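Long-range contacts in 2,3,4,5-tetrahydropyridine-2,6-dicarboxylate N-succinyltransferase (Campylobacter jejuni, PDB 2RIJ), which probably catalyses the succinyl-CoA-dependent conversion of tetrahydrodipicolinate into N-succinyl-L-2-amino-6-oxopimelate, a step of lysine biosynthesis: residues 11-16 and 59-64; 29-34 and 46-51; 247-252 and 259-264. One frame throughout, in Å; residues are numbered along the deposited sequence.

Contacts 1 and 2 both lie in the N-terminal family region, and contact 3 belongs to the left-handed beta-helix, later in the chain. Contact 2 is nested inside the loop closed by contact 1, because both its segments fall between residues 16 and 59. Their centres are about 21 Å apart and their nearest atoms about 5 Å, without touching. The centre of contact 3 is about 24 Å from that of contact 2 and about 38 Å from that of contact 1. Only contact 3 lies near the predicted active site: it holds R260, a predicted succinyl-CoA-binding residue, and the side chain of I261 is about 9 Å from that of E258, the predicted catalytic glutamate.

Contact 1: 11-16 and 59-64; sequences LLIKQI and SAAIML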
ATOM      1  N   LEU A  11     -72.846 -29.421  10.453  1.00 28.51           N
ATOM      2  CA  LEU A  11     -72.933 -30.901  10.390  1.00 30.16           C
ATOM      3  C   LEU A  11     -72.481 -31.465   9.033  1.00 28.64           C
ATOM      4  O   LEU A  11     -71.900 -32.558   8.966  1.00 27.12           O
ATOM      5  CB  LEU A  11     -74.353 -31.425  10.726  1.00 32.39           C
ATOM      6  CG  LEU A  11     -74.632 -32.955  10.493  1.00 37.20           C
ATOM      7  CD1 LEU A  11     -73.711 -33.840  11.381  1.00 38.93           C
ATOM      8  CD2 LEU A  11     -76.161 -33.421  10.604  1.00 32.47           C
ATOM      9  N   LEU A  12     -72.783 -30.751   7.953  1.00 27.23           N
ATOM     10  CA  LEU A  12     -72.337 -31.171   6.630  1.00 25.91           C
ATOM     11  C   LEU A  12     -70.788 -31.201   6.594  1.00 25.90           C
ATOM     12  O   LEU A  12     -70.189 -32.158   6.094  1.00 24.85           O
ATOM     13  CB  LEU A  12     -72.887 -30.242   5.535  1.00 25.82           C
ATOM     14  CG  LEU A  12     -72.361 -30.538   4.124  1.00 28.53           C
ATOM     15  CD1 LEU A  12     -72.641 -31.993   3.703  1.00 24.81           C
ATOM     16  CD2 LEU A  12     -72.858 -29.517   3.107  1.00 27.01           C
ATOM     17  N   ILE A  13     -70.151 -30.142   7.083  1.00 25.85           N
ATOM     18  CA  ILE A  13     -68.682 -30.058   7.110  0.50 25.48           C
ATOM     19  C   ILE A  13     -68.119 -31.223   7.934  1.00 25.54           C
ATOM     20  O   ILE A  13     -67.146 -31.853   7.545  1.00 26.02           O
ATOM     21  CB  ILE A  13     -68.202 -28.704   7.679  0.50 26.90           C
ATOM     22  CG1 ILE A  13     -68.684 -27.509   6.817  0.50 21.99           C
ATOM     23  CG2 ILE A  13     -66.664 -28.667   7.808  0.50 24.66           C
ATOM     24  CD1 ILE A  13     -68.555 -27.704   5.325  0.50 21.33           C
ATOM     25  N   LYS A  14     -68.757 -31.530   9.073  1.00 25.86           N
ATOM     26  CA  LYS A  14     -68.332 -32.663   9.908  1.00 26.30           C
ATOM     27  C   LYS A  14     -68.432 -33.975   9.139  1.00 26.24           C
ATOM     28  O   LYS A  14     -67.506 -34.783   9.155  1.00 26.30           O
ATOM     29  CB  LYS A  14     -69.174 -32.746  11.201  1.00 26.54           C
ATOM     30  CG  LYS A  14     -68.698 -33.801  12.207  1.00 31.55           C
ATOM     31  N   GLN A  15     -69.530 -34.182   8.422  1.00 27.12           N
ATOM     32  CA  GLN A  15     -69.647 -35.397   7.604  1.00 28.43           C
ATOM     33  C   GLN A  15     -68.580 -35.509   6.506  1.00 26.45           C
ATOM     34  O   GLN A  15     -68.041 -36.590   6.258  1.00 25.16           O
ATOM     35  CB  GLN A  15     -71.041 -35.511   6.982  1.00 27.73           C
ATOM     36  CG  GLN A  15     -72.082 -35.825   7.999  1.00 37.28           C
ATOM     37  CD  GLN A  15     -73.481 -35.907   7.422  1.00 36.76           C
ATOM     38  OE1 GLN A  15     -73.716 -35.625   6.232  1.00 53.09           O
ATOM     39  NE2 GLN A  15     -74.432 -36.272   8.279  1.00 55.41           N
ATOM     40  N   ILE A  16     -68.302 -34.408   5.831  1.00 23.47           N
ATOM     41  CA  ILE A  16     -67.300 -34.394   4.776  1.00 24.87           C
ATOM     42  C   ILE A  16     -65.922 -34.739   5.345  1.00 25.95           C
ATOM     43  O   ILE A  16     -65.192 -35.597   4.808  1.00 26.83           O
ATOM     44  CB  ILE A  16     -67.253 -33.006   4.083  1.00 21.14           C
ATOM     45  CG1 ILE A  16     -68.566 -32.741   3.332  1.00 24.27           C
ATOM     46  CG2 ILE A  16     -66.025 -32.894   3.122  1.00 22.80           C
ATOM     47  CD1 ILE A  16     -68.784 -31.246   2.985  1.00 22.75           C
ATOM     48  N   SER A  59     -65.112 -23.987   3.948  1.00 29.60           N
ATOM     49  CA  SER A  59     -65.272 -23.625   2.548  1.00 26.58           C
ATOM     50  C   SER A  59     -64.525 -24.589   1.635  1.00 25.81           C
ATOM     51  O   SER A  59     -65.054 -25.008   0.624  1.00 27.03           O
ATOM     52  CB  SER A  59     -64.898 -22.138   2.303  1.00 28.04           C
ATOM     53  OG  SER A  59     -65.672 -21.271   3.150  1.00 36.21           O
ATOM     54  N   ALA A  60     -63.318 -24.989   2.026  1.00 25.55           N
ATOM     55  CA  ALA A  60     -62.519 -25.963   1.277  1.00 24.09           C
ATOM     56  C   ALA A  60     -63.255 -27.325   1.236  1.00 23.27           C
ATOM     57  O   ALA A  60     -63.311 -27.967   0.204  1.00 25.09           O
ATOM     58  CB  ALA A  60     -61.140 -26.109   1.929  1.00 22.28           C
ATOM     59  N   ALA A  61     -63.867 -27.710   2.347  1.00 22.31           N
ATOM     60  CA  ALA A  61     -64.594 -28.984   2.467  1.00 23.79           C
ATOM     61  C   ALA A  61     -65.760 -29.019   1.475  1.00 23.84           C
ATOM     62  O   ALA A  61     -65.960 -30.032   0.807  1.00 22.24           O
ATOM     63  CB  ALA A  61     -65.107 -29.186   3.885  1.00 20.21           C
ATOM     64  N   ILE A  62     -66.493 -27.897   1.369  1.00 22.80           N
ATOM     65  CA  ILE A  62     -67.642 -27.791   0.460  1.00 24.83           C
ATOM     66  C   ILE A  62     -67.156 -27.959  -0.969  1.00 23.75           C
ATOM     67  O   ILE A  62     -67.774 -28.660  -1.722  1.00 22.69           O
ATOM     68  CB  ILE A  62     -68.434 -26.446   0.612  1.00 24.27           C
ATOM     69  CG1 ILE A  62     -69.089 -26.317   2.000  1.00 24.81           C
ATOM     70  CG2 ILE A  62     -69.470 -26.295  -0.493  1.00 24.05           C
ATOM     71  CD1 ILE A  62     -69.956 -27.547   2.442  1.00 23.42           C
HETATM   72  N   MSE A  63     -66.030 -27.355  -1.330  1.00 25.03           N
HETATM   73  CA  MSE A  63     -65.484 -27.435  -2.694  0.50 24.64           C
HETATM   74  C   MSE A  63     -65.013 -28.830  -3.045  1.00 23.36           C
HETATM   75  O   MSE A  63     -65.291 -29.346  -4.112  1.00 25.33           O
HETATM   76  CB  MSE A  63     -64.272 -26.509  -2.865  0.50 23.70           C
HETATM   77  CG  MSE A  63     -64.568 -25.040  -2.792  0.50 31.59           C
HETATM   78 SE   MSE A  63     -66.044 -24.451  -3.921  0.38 40.48          SE
HETATM   79  CE  MSE A  63     -65.693 -25.437  -5.582  0.50 36.63           C
ATOM     80  N   LEU A  64     -64.263 -29.438  -2.133  1.00 26.32           N
ATOM     81  CA  LEU A  64     -63.796 -30.811  -2.315  1.00 25.23           C
ATOM     82  C   LEU A  64     -64.986 -31.764  -2.438  1.00 25.57           C
ATOM     83  O   LEU A  64     -64.989 -32.687  -3.276  1.00 25.39           O
ATOM     84  CB  LEU A  64     -62.900 -31.227  -1.152  1.00 26.28           C
ATOM     85  CG  LEU A  64     -61.547 -30.490  -1.155  1.00 26.50           C
ATOM     86  CD1 LEU A  64     -60.815 -30.744   0.154  1.00 23.82           C
ATOM     87  CD2 LEU A  64     -60.720 -30.894  -2.398  1.00 26.29           C
TER
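I62 of helix 57-69 pushes its CD1 methyl among L12, I13 and I16 of helix 6-17. L12 CD2 comes to 3.6 Å from I62 CD1. I16 CD1 meets I62 CD1 at 3.9 Å. The end of I13 touches the same methyl, but I13 was deposited in two conformers, so the very short spacing of that pair is doubtful. Each of these three side chains crosses I62 at about a right angle. In I62, chi1 (-64°) sets CG1 beside the backbone N, and chi2 (-51°) then swings CD1 toward helix 6-17.

A61 makes the second apolar patch. Its CB lies 3.9 Å from I16 CG2 and also faces the end of I13. The nearest CA atoms of the two segments, I13 CA and A61 CA, are 6.3 Å apart here. This is a helix-on-helix crossing within the N-terminal region. The two short axes pass 9.5 Å apart at an angle of 64°.

Polar groups play little part. I16 CG2 rests 3.7 Å from A61 O, and no hydrogen bond joins the two segments.

C96 of helix 87-96 touches both L12 and I62. I16 continues along helix 57-69 to E65 and M68. Y22 packs on A61. S59 OG is hydrogen-bonded to a citric acid molecule, probably from the crystallisation liquor.

Contact 2: 29-34 and 46-51; sequences GIARLD and ASFALI
A31 sets its CB methyl over one face of the F48 ring, offset toward the rim. The methyl is 3.8 Å from the ring centroid and 16° off the ring normal, a CH-pi contact. F48 holds CG beside its backbone N (chi1 -63°), which lays the ring alongside G29 and A31. The backbone of G29 meets the ring edge in plane, with G29 C 3.7 Å from F48 CE2. On the same side of the sheet A46 CB lies 3.9 Å from A31 CB, and L33 CD2 packs on that alanine methyl as well. Y146 of helix 138-149 meets F48 edge-to-face.

These residues belong to a beta hairpin of strands 27-35 and 43-48. R32 and S47 form its antiparallel hydrogen-bonded pair. R32 N bonds S47 O at 2.9 Å, in the carbonyl plane. S47 N bonds R32 O at 3.0 Å, tilted 20° from the plane of the R32 carbonyl. Farther along, waters take over: one links I30 N to L50 O, another I30 O to A49 N.

At the polar edge, R32 NH1 makes a salt bridge of 2.9 Å with D34 OD1. The carboxylate oxygen lies in the guanidinium plane but is met from above its own. A third water accepts from S47 OG at 2.6 Å and donates to R32 O and D34 OD2. R32 NE bonds K191 O of the second subunit, whose K191 NZ reaches F48 O.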
ATOM      1  N   GLY A  29     -57.513 -22.026  -3.263  1.00 23.45           N
ATOM      2  CA  GLY A  29     -58.290 -21.017  -3.925  1.00 23.62           C
ATOM      3  C   GLY A  29     -58.765 -21.482  -5.281  1.00 22.59           C
ATOM      4  O   GLY A  29     -58.516 -22.620  -5.682  1.00 24.33           O
ATOM      5  N   ILE A  30     -59.468 -20.587  -5.961  1.00 21.58           N
ATOM      6  CA  ILE A  30     -59.954 -20.800  -7.306  1.00 22.06           C
ATOM      7  C   ILE A  30     -59.248 -19.833  -8.271  1.00 20.50           C
ATOM      8  O   ILE A  30     -59.286 -18.603  -8.094  1.00 20.61           O
ATOM      9  CB  ILE A  30     -61.504 -20.633  -7.390  1.00 22.56           C
ATOM     10  CG1 ILE A  30     -62.217 -21.656  -6.527  1.00 25.97           C
ATOM     11  CG2 ILE A  30     -62.005 -20.743  -8.846  1.00 20.78           C
ATOM     12  CD1 ILE A  30     -63.763 -21.360  -6.377  1.00 23.24           C
ATOM     13  N   ALA A  31     -58.651 -20.400  -9.302  1.00 21.49           N
ATOM     14  CA  ALA A  31     -57.953 -19.664 -10.324  1.00 23.10           C
ATOM     15  C   ALA A  31     -58.713 -19.574 -11.642  1.00 23.89           C
ATOM     16  O   ALA A  31     -59.345 -20.530 -12.059  1.00 23.72           O
ATOM     17  CB  ALA A  31     -56.608 -20.321 -10.585  1.00 22.41           C
ATOM     18  N   ARG A  32     -58.639 -18.420 -12.306  1.00 23.92           N
ATOM     19  CA  ARG A  32     -58.998 -18.303 -13.704  1.00 21.00           C
ATOM     20  C   ARG A  32     -57.739 -18.614 -14.482  1.00 22.75           C
ATOM     21  O   ARG A  32     -56.667 -18.024 -14.230  1.00 24.80           O
ATOM     22  CB  ARG A  32     -59.493 -16.894 -14.041  1.00 24.31           C
ATOM     23  CG  ARG A  32     -59.924 -16.731 -15.468  1.00 23.24           C
ATOM     24  CD  ARG A  32     -60.234 -15.254 -15.868  1.00 26.03           C
ATOM     25  NE  ARG A  32     -59.096 -14.375 -15.582  1.00 26.84           N
ATOM     26  CZ  ARG A  32     -57.965 -14.341 -16.286  1.00 26.01           C
ATOM     27  NH1 ARG A  32     -57.765 -15.116 -17.325  1.00 24.76           N
ATOM     28  NH2 ARG A  32     -56.991 -13.516 -15.909  1.00 28.73           N
ATOM     29  N   LEU A  33     -57.832 -19.534 -15.441  1.00 22.37           N
ATOM     30  CA  LEU A  33     -56.671 -19.974 -16.199  1.00 22.72           C
ATOM     31  C   LEU A  33     -56.579 -19.354 -17.598  1.00 25.49           C
ATOM     32  O   LEU A  33     -57.591 -19.174 -18.277  1.00 24.53           O
ATOM     33  CB  LEU A  33     -56.665 -21.488 -16.361  1.00 24.14           C
ATOM     34  CG  LEU A  33     -56.832 -22.355 -15.107  1.00 25.59           C
ATOM     35  CD1 LEU A  33     -56.793 -23.846 -15.571  1.00 27.67           C
ATOM     36  CD2 LEU A  33     -55.846 -22.052 -14.021  1.00 23.85           C
ATOM     37  N   ASP A  34     -55.349 -19.062 -18.021  1.00 23.30           N
ATOM     38  CA  ASP A  34     -55.062 -18.688 -19.387  1.00 25.00           C
ATOM     39  C   ASP A  34     -54.437 -19.911 -20.033  1.00 23.33           C
ATOM     40  O   ASP A  34     -53.455 -20.433 -19.526  1.00 23.10           O
ATOM     41  CB  ASP A  34     -54.090 -17.515 -19.446  1.00 26.64           C
ATOM     42  CG  ASP A  34     -54.693 -16.217 -18.898  1.00 30.57           C
ATOM     43  OD1 ASP A  34     -55.784 -15.806 -19.378  1.00 32.64           O
ATOM     44  OD2 ASP A  34     -54.077 -15.599 -17.995  1.00 25.13           O
ATOM     45  N   ALA A  46     -52.243 -18.624 -14.120  1.00 22.68           N
ATOM     46  CA  ALA A  46     -53.372 -18.764 -13.229  1.00 22.51           C
ATOM     47  C   ALA A  46     -53.509 -17.482 -12.401  1.00 21.85           C
ATOM     48  O   ALA A  46     -52.493 -16.902 -11.962  1.00 24.58           O
ATOM     49  CB  ALA A  46     -53.152 -19.966 -12.332  1.00 21.25           C
ATOM     50  N   SER A  47     -54.730 -16.979 -12.258  1.00 21.11           N
ATOM     51  CA  SER A  47     -54.995 -15.766 -11.485  1.00 21.87           C
ATOM     52  C   SER A  47     -56.021 -16.075 -10.382  1.00 21.39           C
ATOM     53  O   SER A  47     -57.056 -16.698 -10.647  1.00 22.56           O
ATOM     54  CB  SER A  47     -55.484 -14.633 -12.399  1.00 21.20           C
ATOM     55  OG  SER A  47     -54.561 -14.389 -13.471  1.00 25.21           O
ATOM     56  N   PHE A  48     -55.730 -15.632  -9.159  1.00 19.42           N
ATOM     57  CA  PHE A  48     -56.603 -15.785  -8.029  1.00 21.88           C
ATOM     58  C   PHE A  48     -57.001 -14.419  -7.520  1.00 25.40           C
ATOM     59  O   PHE A  48     -56.176 -13.522  -7.479  1.00 23.25           O
ATOM     60  CB  PHE A  48     -55.872 -16.507  -6.878  1.00 18.67           C
ATOM     61  CG  PHE A  48     -55.437 -17.914  -7.177  1.00 20.66           C
ATOM     62  CD1 PHE A  48     -54.254 -18.167  -7.835  1.00 23.52           C
ATOM     63  CD2 PHE A  48     -56.160 -18.983  -6.684  1.00 20.32           C
ATOM     64  CE1 PHE A  48     -53.788 -19.429  -8.068  1.00 21.25           C
ATOM     65  CE2 PHE A  48     -55.726 -20.278  -6.916  1.00 21.49           C
ATOM     66  CZ  PHE A  48     -54.505 -20.499  -7.602  1.00 19.93           C
ATOM     67  N   ALA A  49     -58.234 -14.289  -7.034  1.00 24.12           N
ATOM     68  CA  ALA A  49     -58.643 -13.068  -6.360  1.00 25.79           C
ATOM     69  C   ALA A  49     -58.731 -13.243  -4.856  1.00 24.94           C
ATOM     70  O   ALA A  49     -58.942 -12.260  -4.146  1.00 29.26           O
ATOM     71  CB  ALA A  49     -59.999 -12.577  -6.912  1.00 23.09           C
ATOM     72  N   LEU A  50     -58.566 -14.486  -4.385  1.00 24.32           N
ATOM     73  CA  LEU A  50     -58.652 -14.826  -2.954  0.50 25.51           C
ATOM     74  C   LEU A  50     -57.757 -16.024  -2.695  1.00 24.75           C
ATOM     75  O   LEU A  50     -57.842 -17.027  -3.402  1.00 24.87           O
ATOM     76  CB  LEU A  50     -60.079 -15.208  -2.537  0.50 24.56           C
ATOM     77  CG  LEU A  50     -61.176 -14.152  -2.418  0.50 26.61           C
ATOM     78  CD1 LEU A  50     -62.555 -14.844  -2.255  0.50 23.66           C
ATOM     79  CD2 LEU A  50     -60.887 -13.160  -1.276  0.50 24.18           C
ATOM     80  N   ILE A  51     -56.887 -15.900  -1.704  1.00 24.91           N
ATOM     81  CA  ILE A  51     -56.004 -16.959  -1.269  1.00 24.21           C
ATOM     82  C   ILE A  51     -56.350 -17.286   0.162  1.00 23.62           C
ATOM     83  O   ILE A  51     -56.441 -16.406   1.035  1.00 26.58           O
ATOM     84  CB  ILE A  51     -54.505 -16.498  -1.299  1.00 26.82           C
ATOM     85  CG1 ILE A  51     -54.124 -15.991  -2.668  1.00 23.51           C
ATOM     86  CG2 ILE A  51     -53.555 -17.603  -0.819  1.00 21.46           C
ATOM     87  CD1 ILE A  51     -54.148 -17.113  -3.728  1.00 21.13           C
TER
HETATM   88  O   HOH W   1     -60.044 -18.081  -4.479  1.00 20.79           O
HETATM   89  O   HOH W   2     -59.930 -16.492  -6.687  1.00 24.13           O
HETATM   90  O   HOH W   3     -54.646 -16.231 -15.321  1.00 21.36           O

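Contact 3: 247-252 and 259-264; sequences FNAGTT and GRISSS
I261, S263 and A249 bury the most surface here, and A249 touches the other two. Its CB points at segment 259-264 and lies 3.9 Å from I261 CG2. The same methyl is close to S262 O, at 3.2 Å, and rests near S263 CA. It thus fits against the bend where the chain leaves strand 260-261.

I261 presents its CG2 branch to A249: chi1 (-49°) puts CG1 next to the backbone N and CG2 on the far side from N. CG2 also approaches the backbone at G250 N.

S263 turns toward F247. Its OG donates to F247 O at 2.6 Å, tilted 17° from the carbonyl plane. It also sits over one face of the F247 ring, 3.6 Å from F247 CD1. S263 was deposited in two conformers, so the bond and the ring contact hold for one of them and stay doubtful. The backbone bond beside it does not rest on that side chain: S264 N donates to N248 O at 2.8 Å, from 46° above the carbonyl plane. Both N248 and S264 have positive phi and lie at corners of the chain. N248 OD1 takes a bond from R156 N.

Two successive coils of a left-handed beta-helix meet here, as in hexapeptide-repeat acyltransferases. Strand 260-261 runs parallel between 244-245 and 278-279 in one sheet. Strand 250-251 borders 266-267 in another, and G250 makes backbone hydrogen bonds there with A265 and V267. A249 and T251 make them with S231 in the preceding coil. R260, predicted to bind succinyl-CoA, takes no part in the contact; its guanidinium is hydrogen-bonded to A242 O, S278 OG and N302 OD1 of the third subunit. F247 stacks on F205, which lies in the chain between strands 201-203 and 219-220.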
ATOM      1  N   PHE A 247     -38.315 -13.441  -7.579  1.00 23.24           N
ATOM      2  CA  PHE A 247     -39.236 -14.269  -6.812  1.00 24.19           C
ATOM      3  C   PHE A 247     -38.542 -14.860  -5.594  1.00 21.59           C
ATOM      4  O   PHE A 247     -37.292 -15.038  -5.589  1.00 21.28           O
ATOM      5  CB  PHE A 247     -39.861 -15.363  -7.688  1.00 25.14           C
ATOM      6  CG  PHE A 247     -38.969 -16.495  -7.968  1.00 23.80           C
ATOM      7  CD1 PHE A 247     -38.168 -16.484  -9.067  1.00 27.46           C
ATOM      8  CD2 PHE A 247     -38.958 -17.603  -7.140  1.00 31.68           C
ATOM      9  CE1 PHE A 247     -37.348 -17.555  -9.354  1.00 30.93           C
ATOM     10  CE2 PHE A 247     -38.156 -18.689  -7.430  1.00 35.32           C
ATOM     11  CZ  PHE A 247     -37.341 -18.651  -8.518  1.00 31.74           C
ATOM     12  N   ASN A 248     -39.343 -15.117  -4.550  1.00 23.27           N
ATOM     13  CA  ASN A 248     -38.847 -15.593  -3.245  1.00 23.79           C
ATOM     14  C   ASN A 248     -37.712 -14.669  -2.704  1.00 25.47           C
ATOM     15  O   ASN A 248     -36.730 -15.136  -2.119  1.00 23.05           O
ATOM     16  CB  ASN A 248     -38.352 -17.041  -3.406  1.00 24.64           C
ATOM     17  CG  ASN A 248     -38.229 -17.771  -2.109  1.00 27.32           C
ATOM     18  OD1 ASN A 248     -39.038 -17.602  -1.178  1.00 23.23           O
ATOM     19  ND2 ASN A 248     -37.193 -18.610  -2.027  1.00 25.29           N
ATOM     20  N   ALA A 249     -37.891 -13.362  -2.904  1.00 22.38           N
ATOM     21  CA  ALA A 249     -37.005 -12.326  -2.413  1.00 21.12           C
ATOM     22  C   ALA A 249     -37.844 -11.153  -1.966  1.00 21.66           C
ATOM     23  O   ALA A 249     -38.975 -10.979  -2.420  1.00 20.81           O
ATOM     24  CB  ALA A 249     -36.004 -11.840  -3.527  1.00 17.33           C
ATOM     25  N   GLY A 250     -37.281 -10.335  -1.094  1.00 21.83           N
ATOM     26  CA  GLY A 250     -37.876  -9.055  -0.760  1.00 22.38           C
ATOM     27  C   GLY A 250     -37.478  -8.491   0.582  1.00 22.63           C
ATOM     28  O   GLY A 250     -36.327  -8.622   1.020  1.00 21.11           O
ATOM     29  N   THR A 251     -38.460  -7.859   1.221  1.00 21.68           N
ATOM     30  CA  THR A 251     -38.244  -7.007   2.362  1.00 19.96           C
ATOM     31  C   THR A 251     -39.158  -7.490   3.481  1.00 20.80           C
ATOM     32  O   THR A 251     -40.283  -7.919   3.231  1.00 22.70           O
ATOM     33  CB  THR A 251     -38.529  -5.510   2.061  1.00 17.07           C
ATOM     34  OG1 THR A 251     -39.905  -5.309   1.705  1.00 20.38           O
ATOM     35  CG2 THR A 251     -37.619  -5.010   0.904  1.00 21.83           C
ATOM     36  N   THR A 252     -38.680  -7.401   4.690  1.00 23.16           N
ATOM     37  CA  THR A 252     -39.508  -7.742   5.849  1.00 22.78           C
ATOM     38  C   THR A 252     -39.929  -6.536   6.680  1.00 23.89           C
ATOM     39  O   THR A 252     -40.605  -6.691   7.688  1.00 22.75           O
ATOM     40  CB  THR A 252     -38.850  -8.807   6.718  1.00 24.97           C
ATOM     41  OG1 THR A 252     -37.593  -8.329   7.202  1.00 25.46           O
ATOM     42  CG2 THR A 252     -38.655 -10.128   5.909  1.00 24.76           C
ATOM     43  N   GLY A 259     -31.742  -0.929  -5.699  1.00 19.83           N
ATOM     44  CA  GLY A 259     -30.827  -1.959  -6.221  1.00 22.30           C
ATOM     45  C   GLY A 259     -31.498  -3.313  -6.321  1.00 19.84           C
ATOM     46  O   GLY A 259     -32.737  -3.434  -6.277  1.00 20.87           O
ATOM     47  N   ARG A 260     -30.684  -4.350  -6.490  1.00 19.99           N
ATOM     48  CA  ARG A 260     -31.137  -5.635  -6.982  1.00 19.26           C
ATOM     49  C   ARG A 260     -31.098  -6.688  -5.885  1.00 19.45           C
ATOM     50  O   ARG A 260     -30.039  -6.959  -5.292  1.00 21.44           O
ATOM     51  CB  ARG A 260     -30.261  -6.062  -8.162  1.00 20.85           C
ATOM     52  CG  ARG A 260     -30.409  -5.071  -9.314  1.00 21.95           C
ATOM     53  CD  ARG A 260     -29.469  -5.389 -10.437  1.00 21.85           C
ATOM     54  NE  ARG A 260     -28.071  -5.159 -10.062  1.00 22.69           N
ATOM     55  CZ  ARG A 260     -27.426  -3.994 -10.196  1.00 18.07           C
ATOM     56  NH1 ARG A 260     -28.055  -2.887 -10.560  1.00 20.80           N
ATOM     57  NH2 ARG A 260     -26.121  -3.909  -9.915  1.00 19.41           N
ATOM     58  N   ILE A 261     -32.263  -7.237  -5.609  1.00 19.37           N
ATOM     59  CA  ILE A 261     -32.429  -8.280  -4.609  1.00 18.54           C
ATOM     60  C   ILE A 261     -32.662  -9.609  -5.315  1.00 21.96           C
ATOM     61  O   ILE A 261     -33.751  -9.888  -5.829  1.00 21.68           O
ATOM     62  CB  ILE A 261     -33.586  -8.003  -3.661  1.00 20.69           C
ATOM     63  CG1 ILE A 261     -33.496  -6.578  -3.121  1.00 20.14           C
ATOM     64  CG2 ILE A 261     -33.593  -9.012  -2.491  1.00 18.49           C
ATOM     65  CD1 ILE A 261     -34.620  -6.152  -2.200  1.00 21.12           C
ATOM     66  N   SER A 262     -31.652 -10.475  -5.267  1.00 20.73           N
ATOM     67  CA  SER A 262     -31.729 -11.821  -5.892  1.00 21.63           C
ATOM     68  C   SER A 262     -32.635 -12.768  -5.136  1.00 20.11           C
ATOM     69  O   SER A 262     -32.934 -12.599  -3.954  1.00 20.71           O
ATOM     70  CB  SER A 262     -30.324 -12.472  -5.963  1.00 24.52           C
ATOM     71  OG  SER A 262     -29.444 -11.727  -6.799  1.00 30.84           O
ATOM     72  N   SER A 263     -33.084 -13.807  -5.828  1.00 20.47           N
ATOM     73  CA  SER A 263     -33.923 -14.829  -5.213  0.50 21.59           C
ATOM     74  C   SER A 263     -33.246 -15.384  -3.980  1.00 21.76           C
ATOM     75  O   SER A 263     -32.032 -15.606  -3.975  1.00 24.44           O
ATOM     76  CB  SER A 263     -34.221 -15.952  -6.229  0.50 23.27           C
ATOM     77  OG  SER A 263     -35.258 -15.554  -7.094  0.50 18.51           O
ATOM     78  N   SER A 264     -34.043 -15.584  -2.923  1.00 24.23           N
ATOM     79  CA  SER A 264     -33.654 -16.049  -1.610  1.00 25.19           C
ATOM     80  C   SER A 264     -33.121 -14.959  -0.686  1.00 25.39           C
ATOM     81  O   SER A 264     -32.977 -15.215   0.476  1.00 24.85           O
ATOM     82  CB  SER A 264     -32.673 -17.225  -1.642  1.00 27.52           C
ATOM     83  OG  SER A 264     -33.339 -18.329  -2.153  1.00 29.67           O
TER